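Local coordinates for Fe-regulated protein B (Neisseria meningitidis, PDB 4AIP), which carries iron across the meningococcal outer membrane as a TonB-dependent transporter, and is probably a siderophore uptake receptor like its relatives, at residues K183-L189 with V738-F742; Y331-R337 with H356-R362; G546-G552 with E590-R596. All blocks are in the same frame, centred on the assembly; numbering follows the deposited sequence.

Interaction 1: K183-L189 with V738-F742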
loop_
_atom_site.group_PDB
_atom_site.type_symbol
_atom_site.label_atom_id
_atom_site.label_comp_id
_atom_site.label_asym_id
_atom_site.label_seq_id
_atom_site.Cartn_x
_atom_site.Cartn_y
_atom_site.Cartn_z
ATOM N N LYS B 183 -28.099 -11.140 -15.316
ATOM C CA LYS B 183 -26.939 -11.711 -16.002
ATOM C C LYS B 183 -26.027 -12.461 -15.018
ATOM O O LYS B 183 -26.303 -12.501 -13.820
ATOM C CB LYS B 183 -26.148 -10.612 -16.740
ATOM C CG LYS B 183 -25.961 -9.328 -15.971
ATOM C CD LYS B 183 -25.039 -8.397 -16.697
ATOM C CE LYS B 183 -24.868 -7.145 -15.880
ATOM N NZ LYS B 183 -23.447 -6.820 -15.731
ATOM N N ASN B 184 -24.933 -13.019 -15.530
ATOM C CA ASN B 184 -24.057 -13.887 -14.755
ATOM C C ASN B 184 -22.749 -13.298 -14.183
ATOM O O ASN B 184 -21.900 -14.029 -13.661
ATOM C CB ASN B 184 -23.725 -15.129 -15.577
ATOM C CG ASN B 184 -24.934 -16.058 -15.787
ATOM O OD1 ASN B 184 -24.904 -16.927 -16.662
ATOM N ND2 ASN B 184 -25.990 -15.878 -14.986
ATOM N N TRP B 185 -22.582 -11.988 -14.293
ATOM C CA TRP B 185 -21.460 -11.311 -13.687
ATOM C C TRP B 185 -21.962 -9.931 -13.281
ATOM O O TRP B 185 -23.061 -9.549 -13.660
ATOM C CB TRP B 185 -20.298 -11.177 -14.677
ATOM C CG TRP B 185 -20.714 -10.371 -15.862
ATOM C CD1 TRP B 185 -21.405 -10.819 -16.961
ATOM C CD2 TRP B 185 -20.523 -8.966 -16.051
ATOM N NE1 TRP B 185 -21.628 -9.785 -17.823
ATOM C CE2 TRP B 185 -21.117 -8.631 -17.300
ATOM C CE3 TRP B 185 -19.919 -7.941 -15.272
ATOM C CZ2 TRP B 185 -21.143 -7.283 -17.821
ATOM C CZ3 TRP B 185 -19.927 -6.615 -15.775
ATOM C CH2 TRP B 185 -20.530 -6.301 -17.064
ATOM N N GLY B 186 -21.163 -9.193 -12.517
ATOM C CA GLY B 186 -21.538 -7.868 -12.075
ATOM C C GLY B 186 -20.448 -7.198 -11.290
ATOM O O GLY B 186 -19.522 -7.844 -10.822
ATOM N N VAL B 187 -20.550 -5.878 -11.188
ATOM C CA VAL B 187 -19.624 -5.056 -10.404
ATOM C C VAL B 187 -20.441 -4.269 -9.397
ATOM O O VAL B 187 -21.594 -3.874 -9.667
ATOM C CB VAL B 187 -18.781 -4.092 -11.269
ATOM C CG1 VAL B 187 -17.891 -3.287 -10.416
ATOM C CG2 VAL B 187 -17.851 -4.865 -12.194
ATOM N N ARG B 188 -19.853 -4.057 -8.224
ATOM C CA ARG B 188 -20.506 -3.249 -7.213
ATOM C C ARG B 188 -19.539 -2.261 -6.650
ATOM O O ARG B 188 -18.508 -2.630 -6.132
ATOM C CB ARG B 188 -21.062 -4.125 -6.113
ATOM C CG ARG B 188 -22.048 -3.430 -5.198
ATOM C CD ARG B 188 -21.647 -3.723 -3.772
ATOM N NE ARG B 188 -22.646 -3.379 -2.781
ATOM C CZ ARG B 188 -22.357 -2.717 -1.652
ATOM N NH1 ARG B 188 -21.110 -2.316 -1.421
ATOM N NH2 ARG B 188 -23.309 -2.399 -0.785
ATOM N N LEU B 189 -19.869 -0.987 -6.793
ATOM C CA LEU B 189 -19.064 0.072 -6.202
ATOM C C LEU B 189 -19.812 0.769 -5.089
ATOM O O LEU B 189 -21.022 0.930 -5.132
ATOM C CB LEU B 189 -18.594 1.094 -7.238
ATOM C CG LEU B 189 -18.130 0.462 -8.550
ATOM C CD1 LEU B 189 -18.298 1.515 -9.656
ATOM C CD2 LEU B 189 -16.701 -0.025 -8.444
ATOM N N VAL B 738 -23.032 5.743 -0.913
ATOM C CA VAL B 738 -23.648 5.365 -2.206
ATOM C C VAL B 738 -23.166 3.966 -2.536
ATOM O O VAL B 738 -21.961 3.740 -2.440
ATOM C CB VAL B 738 -23.261 6.374 -3.402
ATOM C CG1 VAL B 738 -23.982 6.017 -4.683
ATOM C CG2 VAL B 738 -23.579 7.853 -3.063
ATOM N N ASN B 739 -24.049 3.036 -2.912
ATOM C CA ASN B 739 -23.564 1.768 -3.505
ATOM C C ASN B 739 -24.214 1.628 -4.879
ATOM O O ASN B 739 -25.379 2.016 -5.047
ATOM C CB ASN B 739 -23.825 0.469 -2.690
ATOM C CG ASN B 739 -25.079 0.517 -1.886
ATOM O OD1 ASN B 739 -25.059 0.892 -0.691
ATOM N ND2 ASN B 739 -26.168 0.143 -2.494
ATOM N N TYR B 740 -23.488 1.045 -5.844
ATOM C CA TYR B 740 -24.022 0.947 -7.191
ATOM C C TYR B 740 -23.548 -0.306 -7.860
ATOM O O TYR B 740 -22.363 -0.619 -7.803
ATOM C CB TYR B 740 -23.638 2.170 -8.013
ATOM C CG TYR B 740 -24.028 2.063 -9.499
ATOM C CD1 TYR B 740 -25.353 1.936 -9.877
ATOM C CD2 TYR B 740 -23.062 2.072 -10.496
ATOM C CE1 TYR B 740 -25.713 1.812 -11.176
ATOM C CE2 TYR B 740 -23.420 1.979 -11.827
ATOM C CZ TYR B 740 -24.759 1.836 -12.163
ATOM O OH TYR B 740 -25.169 1.768 -13.481
ATOM N N LYS B 741 -24.491 -1.000 -8.506
ATOM C CA LYS B 741 -24.336 -2.352 -9.009
ATOM C C LYS B 741 -24.682 -2.356 -10.476
ATOM O O LYS B 741 -25.780 -1.972 -10.860
ATOM C CB LYS B 741 -25.376 -3.251 -8.376
ATOM C CG LYS B 741 -24.993 -4.401 -7.474
ATOM C CD LYS B 741 -26.366 -5.147 -7.311
ATOM C CE LYS B 741 -26.401 -6.323 -6.419
ATOM N NZ LYS B 741 -26.484 -5.835 -5.065
ATOM N N PHE B 742 -23.752 -2.846 -11.294
ATOM C CA PHE B 742 -23.962 -2.989 -12.718
ATOM C C PHE B 742 -23.330 -4.274 -13.281
ATOM O O PHE B 742 -24.023 -5.067 -13.896
ATOM C CB PHE B 742 -23.441 -1.756 -13.457
ATOM C CG PHE B 742 -21.952 -1.524 -13.311
ATOM C CD1 PHE B 742 -21.048 -2.091 -14.221
ATOM C CD2 PHE B 742 -21.459 -0.716 -12.290
ATOM C CE1 PHE B 742 -19.662 -1.863 -14.103
ATOM C CE2 PHE B 742 -20.079 -0.435 -12.184
ATOM C CZ PHE B 742 -19.172 -1.029 -13.084
ATOM O OXT PHE B 742 -22.123 -4.561 -13.205
#

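Interaction 2: Y331-R337 with H356-R362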
loop_
_atom_site.group_PDB
_atom_site.type_symbol
_atom_site.label_atom_id
_atom_site.label_comp_id
_atom_site.label_asym_id
_atom_site.label_seq_id
_atom_site.Cartn_x
_atom_site.Cartn_y
_atom_site.Cartn_z
ATOM N N TYR B 331 -11.313 -24.661 8.688
ATOM C CA TYR B 331 -10.852 -23.317 8.484
ATOM C C TYR B 331 -9.570 -23.124 9.222
ATOM O O TYR B 331 -9.220 -23.925 10.066
ATOM C CB TYR B 331 -11.884 -22.326 9.054
ATOM C CG TYR B 331 -12.162 -22.413 10.552
ATOM C CD1 TYR B 331 -11.398 -21.700 11.453
ATOM C CD2 TYR B 331 -13.221 -23.183 11.041
ATOM C CE1 TYR B 331 -11.641 -21.766 12.826
ATOM C CE2 TYR B 331 -13.494 -23.234 12.389
ATOM C CZ TYR B 331 -12.695 -22.530 13.268
ATOM O OH TYR B 331 -12.980 -22.580 14.581
ATOM N N VAL B 332 -8.913 -22.006 8.943
ATOM C CA VAL B 332 -7.773 -21.535 9.748
ATOM C C VAL B 332 -7.908 -20.033 9.947
ATOM O O VAL B 332 -7.969 -19.302 8.985
ATOM C CB VAL B 332 -6.407 -21.909 9.097
ATOM C CG1 VAL B 332 -6.388 -21.523 7.661
ATOM C CG2 VAL B 332 -5.245 -21.286 9.781
ATOM N N LEU B 333 -7.979 -19.603 11.207
ATOM C CA LEU B 333 -8.267 -18.251 11.589
ATOM C C LEU B 333 -6.992 -17.753 12.216
ATOM O O LEU B 333 -6.380 -18.463 13.064
ATOM C CB LEU B 333 -9.343 -18.286 12.655
ATOM C CG LEU B 333 -10.428 -17.247 12.810
ATOM C CD1 LEU B 333 -11.214 -17.631 14.041
ATOM C CD2 LEU B 333 -9.871 -15.859 12.952
ATOM N N GLU B 334 -6.599 -16.552 11.801
ATOM C CA GLU B 334 -5.390 -15.914 12.311
ATOM C C GLU B 334 -5.720 -14.608 12.898
ATOM O O GLU B 334 -6.432 -13.795 12.268
ATOM C CB GLU B 334 -4.401 -15.604 11.213
ATOM C CG GLU B 334 -3.824 -16.812 10.573
ATOM C CD GLU B 334 -2.665 -17.475 11.402
ATOM O OE1 GLU B 334 -2.059 -16.798 12.314
ATOM O OE2 GLU B 334 -2.362 -18.669 11.064
ATOM N N LYS B 335 -5.186 -14.389 14.090
ATOM C CA LYS B 335 -5.317 -13.117 14.708
ATOM C C LYS B 335 -3.946 -12.546 14.962
ATOM O O LYS B 335 -3.068 -13.171 15.603
ATOM C CB LYS B 335 -6.103 -13.199 15.973
ATOM C CG LYS B 335 -6.964 -11.963 16.014
ATOM C CD LYS B 335 -8.124 -11.999 16.978
ATOM C CE LYS B 335 -8.070 -13.364 17.612
ATOM N NZ LYS B 335 -9.228 -14.183 17.895
ATOM N N GLU B 336 -3.742 -11.349 14.459
ATOM C CA GLU B 336 -2.444 -10.738 14.612
ATOM C C GLU B 336 -2.413 -9.397 15.209
ATOM O O GLU B 336 -3.326 -8.583 14.995
ATOM C CB GLU B 336 -1.783 -10.602 13.292
ATOM C CG GLU B 336 -0.991 -11.730 13.058
ATOM C CD GLU B 336 -0.207 -11.610 11.771
ATOM O OE1 GLU B 336 0.843 -10.882 11.777
ATOM O OE2 GLU B 336 -0.648 -12.266 10.787
ATOM N N ARG B 337 -1.336 -9.187 15.951
ATOM C CA ARG B 337 -0.938 -7.873 16.317
ATOM C C ARG B 337 0.492 -7.621 15.847
ATOM O O ARG B 337 1.452 -8.373 16.131
ATOM C CB ARG B 337 -1.108 -7.618 17.812
ATOM C CG ARG B 337 -0.660 -6.258 18.254
ATOM C CD ARG B 337 -0.442 -6.272 19.745
ATOM N NE ARG B 337 -0.126 -4.954 20.279
ATOM C CZ ARG B 337 1.106 -4.508 20.468
ATOM N NH1 ARG B 337 2.165 -5.281 20.190
ATOM N NH2 ARG B 337 1.283 -3.309 20.972
ATOM N N HIS B 356 5.486 -8.752 16.813
ATOM C CA HIS B 356 4.505 -9.410 16.041
ATOM C C HIS B 356 4.013 -10.549 16.858
ATOM O O HIS B 356 4.806 -11.308 17.309
ATOM C CB HIS B 356 5.342 -9.867 14.925
ATOM C CG HIS B 356 4.648 -10.522 13.855
ATOM N ND1 HIS B 356 3.670 -9.910 13.143
ATOM C CD2 HIS B 356 4.887 -11.697 13.265
ATOM C CE1 HIS B 356 3.298 -10.710 12.169
ATOM N NE2 HIS B 356 4.002 -11.814 12.238
ATOM N N THR B 357 2.708 -10.617 17.088
ATOM C CA THR B 357 2.122 -11.581 17.961
ATOM C C THR B 357 1.041 -12.280 17.196
ATOM O O THR B 357 0.195 -11.642 16.568
ATOM C CB THR B 357 1.517 -10.886 19.214
ATOM O OG1 THR B 357 2.539 -10.137 19.902
ATOM C CG2 THR B 357 0.958 -11.900 20.168
ATOM N N ARG B 358 1.048 -13.607 17.233
ATOM C CA ARG B 358 -0.006 -14.350 16.493
ATOM C C ARG B 358 -0.858 -15.240 17.322
ATOM O O ARG B 358 -0.397 -15.756 18.334
ATOM C CB ARG B 358 0.607 -15.163 15.426
ATOM C CG ARG B 358 1.347 -14.263 14.495
ATOM C CD ARG B 358 2.417 -14.997 13.831
ATOM N NE ARG B 358 1.761 -16.083 13.182
ATOM C CZ ARG B 358 2.356 -17.046 12.484
ATOM N NH1 ARG B 358 3.623 -17.145 12.283
ATOM N NH2 ARG B 358 1.670 -17.959 11.964
ATOM N N ILE B 359 -2.118 -15.380 16.929
ATOM C CA ILE B 359 -2.932 -16.485 17.442
ATOM C C ILE B 359 -3.527 -17.188 16.247
ATOM O O ILE B 359 -4.208 -16.542 15.425
ATOM C CB ILE B 359 -4.077 -16.031 18.309
ATOM C CG1 ILE B 359 -3.588 -15.062 19.375
ATOM C CG2 ILE B 359 -4.758 -17.256 18.956
ATOM C CD1 ILE B 359 -4.730 -14.291 20.059
ATOM N N THR B 360 -3.294 -18.504 16.178
ATOM C CA THR B 360 -3.786 -19.309 15.077
ATOM C C THR B 360 -4.826 -20.267 15.589
ATOM O O THR B 360 -4.574 -20.963 16.600
ATOM C CB THR B 360 -2.627 -20.143 14.403
ATOM O OG1 THR B 360 -1.594 -19.257 13.954
ATOM C CG2 THR B 360 -3.163 -20.992 13.210
ATOM N N THR B 361 -5.951 -20.327 14.877
ATOM C CA THR B 361 -7.040 -21.195 15.246
ATOM C C THR B 361 -7.396 -22.102 14.056
ATOM O O THR B 361 -7.810 -21.623 12.987
ATOM C CB THR B 361 -8.253 -20.334 15.735
ATOM O OG1 THR B 361 -7.863 -19.620 16.917
ATOM C CG2 THR B 361 -9.478 -21.167 16.021
ATOM N N ARG B 362 -7.248 -23.409 14.272
ATOM C CA ARG B 362 -7.634 -24.403 13.286
ATOM C C ARG B 362 -8.870 -25.098 13.700
ATOM O O ARG B 362 -8.948 -25.669 14.760
ATOM C CB ARG B 362 -6.568 -25.455 13.101
ATOM C CG ARG B 362 -5.313 -24.931 12.361
ATOM C CD ARG B 362 -4.199 -26.044 12.298
ATOM N NE ARG B 362 -3.023 -25.750 11.458
ATOM C CZ ARG B 362 -2.606 -24.529 11.127
ATOM N NH1 ARG B 362 -3.331 -23.599 11.503
ATOM N NH2 ARG B 362 -1.556 -24.184 10.424
HETATM O O HOH W 1 2.824 -7.483 18.642
#

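Interaction 3: G546-G552 with E590-R596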
loop_
_atom_site.group_PDB
_atom_site.type_symbol
_atom_site.label_atom_id
_atom_site.label_comp_id
_atom_site.label_asym_id
_atom_site.label_seq_id
_atom_site.Cartn_x
_atom_site.Cartn_y
_atom_site.Cartn_z
ATOM N N GLY B 546 -49.035 -10.156 11.081
ATOM C CA GLY B 546 -48.809 -9.603 9.753
ATOM C C GLY B 546 -48.736 -8.093 9.766
ATOM O O GLY B 546 -48.093 -7.509 8.912
ATOM N N THR B 547 -49.406 -7.474 10.738
ATOM C CA THR B 547 -49.367 -6.042 10.942
ATOM C C THR B 547 -48.624 -5.819 12.219
ATOM O O THR B 547 -47.628 -5.116 12.237
ATOM C CB THR B 547 -50.779 -5.480 11.056
ATOM O OG1 THR B 547 -51.455 -5.792 9.849
ATOM C CG2 THR B 547 -50.769 -3.987 11.238
ATOM N N PHE B 548 -49.100 -6.412 13.295
ATOM C CA PHE B 548 -48.451 -6.182 14.569
ATOM C C PHE B 548 -47.564 -7.383 14.957
ATOM O O PHE B 548 -47.885 -8.532 14.624
ATOM C CB PHE B 548 -49.485 -5.896 15.632
ATOM C CG PHE B 548 -48.904 -5.467 16.950
ATOM C CD1 PHE B 548 -48.217 -4.245 17.068
ATOM C CD2 PHE B 548 -49.047 -6.282 18.078
ATOM C CE1 PHE B 548 -47.672 -3.821 18.324
ATOM C CE2 PHE B 548 -48.552 -5.892 19.340
ATOM C CZ PHE B 548 -47.849 -4.651 19.472
ATOM N N ALA B 549 -46.440 -7.118 15.619
ATOM C CA ALA B 549 -45.625 -8.207 16.125
ATOM C C ALA B 549 -45.093 -7.858 17.493
ATOM O O ALA B 549 -44.963 -6.650 17.842
ATOM C CB ALA B 549 -44.506 -8.495 15.203
ATOM N N ALA B 550 -44.777 -8.902 18.269
ATOM C CA ALA B 550 -44.182 -8.684 19.556
ATOM C C ALA B 550 -43.551 -9.970 20.030
ATOM O O ALA B 550 -43.940 -11.083 19.570
ATOM C CB ALA B 550 -45.255 -8.160 20.561
ATOM N N ASN B 551 -42.557 -9.825 20.923
ATOM C CA ASN B 551 -41.845 -10.969 21.387
ATOM C C ASN B 551 -41.373 -10.560 22.745
ATOM O O ASN B 551 -41.196 -9.363 23.034
ATOM C CB ASN B 551 -40.674 -11.249 20.455
ATOM C CG ASN B 551 -39.672 -10.102 20.430
ATOM O OD1 ASN B 551 -38.794 -9.951 21.351
ATOM N ND2 ASN B 551 -39.786 -9.276 19.430
ATOM N N GLY B 552 -41.114 -11.560 23.571
ATOM C CA GLY B 552 -40.655 -11.338 24.951
ATOM C C GLY B 552 -39.852 -12.564 25.390
ATOM O O GLY B 552 -40.110 -13.700 24.941
ATOM N N GLU B 590 -36.197 -9.105 27.925
ATOM C CA GLU B 590 -36.275 -8.311 26.701
ATOM C C GLU B 590 -37.744 -8.315 26.158
ATOM O O GLU B 590 -38.405 -9.383 26.098
ATOM C CB GLU B 590 -35.388 -8.898 25.618
ATOM C CG GLU B 590 -35.327 -8.086 24.305
ATOM C CD GLU B 590 -33.990 -8.330 23.492
ATOM O OE1 GLU B 590 -33.032 -8.968 24.060
ATOM O OE2 GLU B 590 -33.927 -7.894 22.300
ATOM N N LEU B 591 -38.219 -7.131 25.755
ATOM C CA LEU B 591 -39.438 -6.991 25.010
ATOM C C LEU B 591 -39.134 -6.351 23.636
ATOM O O LEU B 591 -38.180 -5.570 23.486
ATOM C CB LEU B 591 -40.442 -6.131 25.795
ATOM C CG LEU B 591 -40.993 -6.764 27.083
ATOM C CD1 LEU B 591 -41.711 -5.747 27.968
ATOM C CD2 LEU B 591 -41.926 -7.956 26.770
ATOM N N GLY B 592 -39.938 -6.673 22.641
ATOM C CA GLY B 592 -39.839 -6.002 21.352
ATOM C C GLY B 592 -41.239 -5.966 20.713
ATOM O O GLY B 592 -42.080 -6.885 20.951
ATOM N N ALA B 593 -41.498 -4.923 19.929
ATOM C CA ALA B 593 -42.744 -4.818 19.185
ATOM C C ALA B 593 -42.445 -4.066 17.938
ATOM O O ALA B 593 -41.488 -3.260 17.907
ATOM C CB ALA B 593 -43.787 -4.064 19.957
ATOM N N SER B 594 -43.284 -4.305 16.939
ATOM C CA SER B 594 -43.191 -3.699 15.618
ATOM C C SER B 594 -44.595 -3.424 15.089
ATOM O O SER B 594 -45.559 -4.123 15.422
ATOM C CB SER B 594 -42.488 -4.646 14.638
ATOM O OG SER B 594 -43.399 -5.646 14.109
ATOM N N TYR B 595 -44.712 -2.436 14.218
ATOM C CA TYR B 595 -45.976 -2.176 13.592
ATOM C C TYR B 595 -45.764 -1.833 12.116
ATOM O O TYR B 595 -45.073 -0.854 11.809
ATOM C CB TYR B 595 -46.747 -1.073 14.348
ATOM C CG TYR B 595 -48.127 -0.887 13.753
ATOM C CD1 TYR B 595 -49.222 -1.661 14.191
ATOM C CD2 TYR B 595 -48.335 0.030 12.700
ATOM C CE1 TYR B 595 -50.489 -1.511 13.614
ATOM C CE2 TYR B 595 -49.596 0.175 12.111
ATOM C CZ TYR B 595 -50.651 -0.596 12.564
ATOM O OH TYR B 595 -51.869 -0.433 11.953
ATOM N N ARG B 596 -46.380 -2.617 11.218
ATOM C CA ARG B 596 -46.149 -2.492 9.771
ATOM C C ARG B 596 -47.440 -2.302 8.970
ATOM O O ARG B 596 -48.377 -3.096 9.093
ATOM C CB ARG B 596 -45.307 -3.664 9.224
ATOM C CG ARG B 596 -43.788 -3.604 9.583
ATOM C CD ARG B 596 -43.103 -5.027 9.537
ATOM N NE ARG B 596 -42.072 -5.250 10.573
ATOM C CZ ARG B 596 -40.743 -5.181 10.370
ATOM N NH1 ARG B 596 -40.242 -4.897 9.164
ATOM N NH2 ARG B 596 -39.894 -5.396 11.384
#

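Interaction 1: K183-L189 with V738-F742
Asn739 sets its CB over one face of the Arg188 guanidinium, 3.5 Å from NH2, while NH2 itself is held by a salt bridge to Asp78 of the plug. A long, flat-headed arginine suits this place, reaching from the barrel wall to the plug with its face left for packing. Tyr740 and Leu189 form an antiparallel hydrogen-bonded pair: Leu189 N gives to Tyr740 O at 2.7 Å, and Tyr740 N to Leu189 O at 2.6 Å. Lys741 then makes a non-hydrogen-bonded pair with Arg188, their aliphatic CG atoms meeting on the same face as Asn739. At the C terminus one carboxylate oxygen of Phe742, OXT, does the work of a strand carbonyl, and the other, O, is left for Lys183. Phe742 N donates to Val187 O (2.9 Å), its OXT accepts from Val187 N (2.9 Å), and its O receives Lys183 NZ at 2.6 Å, so a lysine partners the terminal charge. CG of Phe742 stands between its backbone N and carbonyl carbon (chi1 62°), which turns the ring back over the first strand. Val187 CB makes a CH-pi contact 3.9 Å from the ring centroid, and Leu189 CD1 meets the ring edge in its plane, 3.7 Å from CE2. An aromatic last residue is a hallmark of outer-membrane barrel proteins. The contact zips the first barrel strand to the last and closes the cylinder: strand 185-194 pairs on its other side with strand 198-209, strand 733-741 is flanked by strand 702-709, and Tyr740 packs outside on Glu209 of a second subunit.

Interaction 2: Y331-R337 with H356-R362
Arg337 and Thr357 are joined by a pair of backbone hydrogen bonds and by a shared water. The water donates to Arg337 O at 3.0 Å, accepts from Arg337 NH1 at 2.8 Å in the guanidinium plane, and lies 3.0 Å from Thr357 OG1. NH1 reaches it because the arginine chain runs out almost fully extended, with CG anti to the backbone N (chi1 178°); the same nitrogen also forms a salt bridge with Asp342. Lys335 with Ile359 and Leu333 with Thr361 repeat the paired backbone bonds, and the non-hydrogen-bonded pairs between them add CA-H...O contacts. On the other face, Glu334 bends at chi2 (-80°), which carries its carboxylate back alongside Thr360, whose OG1 lies 3.0 Å from both OE1 and OE2 of Glu334. These weak contacts share one proton; the stronger partner of the hydroxyl is Lys390. OE1 also lies at the edge of the Arg358 guanidinium, a long salt bridge of 3.9 Å to NH2, while the buried Arg358 NE has no partner. Packing contacts surround these groups. The CG atoms of Glu336 and Arg358 run side by side, 3.7 Å apart, the aliphatic stems of two charged residues packing together. Val332 CG2 packs against Arg362 NH1 at 3.5 Å, a nitrogen buried here without a polar partner. On the face of Leu333 and Lys335, the Tyr331 ring crosses Thr361 obliquely, CE1 being 3.9 Å from CG2; beta-branched threonine and isoleucine suit such an extended chain. The paired strands lie between strands 302-318 and 376-390. The face of Tyr331 and Lys335 looks inward, touching Ala124 and Ser126 of the plug, whereas Glu336 and Arg358 face outward and pack on Lys224 and Asn197 of a third subunit.

Interaction 3: G546-G552 with E590-R596
Thr547 presses its CG2 against Tyr595 CE1 at 3.4 Å, approaching the ring obliquely, with the two side chains running the same way. CG2 is placed there because it stands anti to the backbone N, while OG1 (chi1 -59°) lies beside it; a threonine thus offers a methyl to the ring from a tight turn. Its carbonyl O accepts Arg596 N at 3.0 Å, the first bond of the strand pair, and Asp545 holds the backbone N of Thr547 and of Phe548 from within the turn. Asn551 and Gly592 carry the other end. They are a hydrogen-bonded pair, with Asn551 N to Gly592 O and Gly592 N to Asn551 O both 3.0 Å. CG of Asn551 lies between its N and carbonyl carbon (chi1 62°), folding the amide across the glycine, so that ND2 comes 3.6 Å from Gly592 O. Glycine suits the spot, since it has no side chain to obstruct the amide, whose buried OD1 has no partner. On the opposite face, Phe548 CD1 meets the edge of the Tyr595 ring, 4.0 Å from CD1, the side chains crossing at about a right angle. Aromatics on this outer face, Phe548 the more exposed, are consistent with the lipid-facing belt of a barrel. Asn551 points inward to Ser65 of the plug, and Glu590 bridges to Arg68 and Lys151. Strand 532-544 flanks strand 548-563 on one side, and strand 600-615 flanks strand 575-597 on the other.

From the N terminus, the chain builds the plug and then enters the barrel through residues 183-189, whose partner 738-742 is the chain's end. Interaction 1 therefore closes a loop of 548 intervening residues and joins the two ends of the wall. The other two contacts are nested inside it, in series and without crossing. Interaction 2 closes first, a hairpin spanning 18 residues; interaction 3 follows, bridging 37 residues between neighbouring strands. Their centres lie about 41 Å apart, on opposite sides of the chain's centre. Interactions 2 and 3 thus stitch local neighbours of the antiparallel barrel, whereas interaction 1 is the seam; all three have a face turned toward the plug.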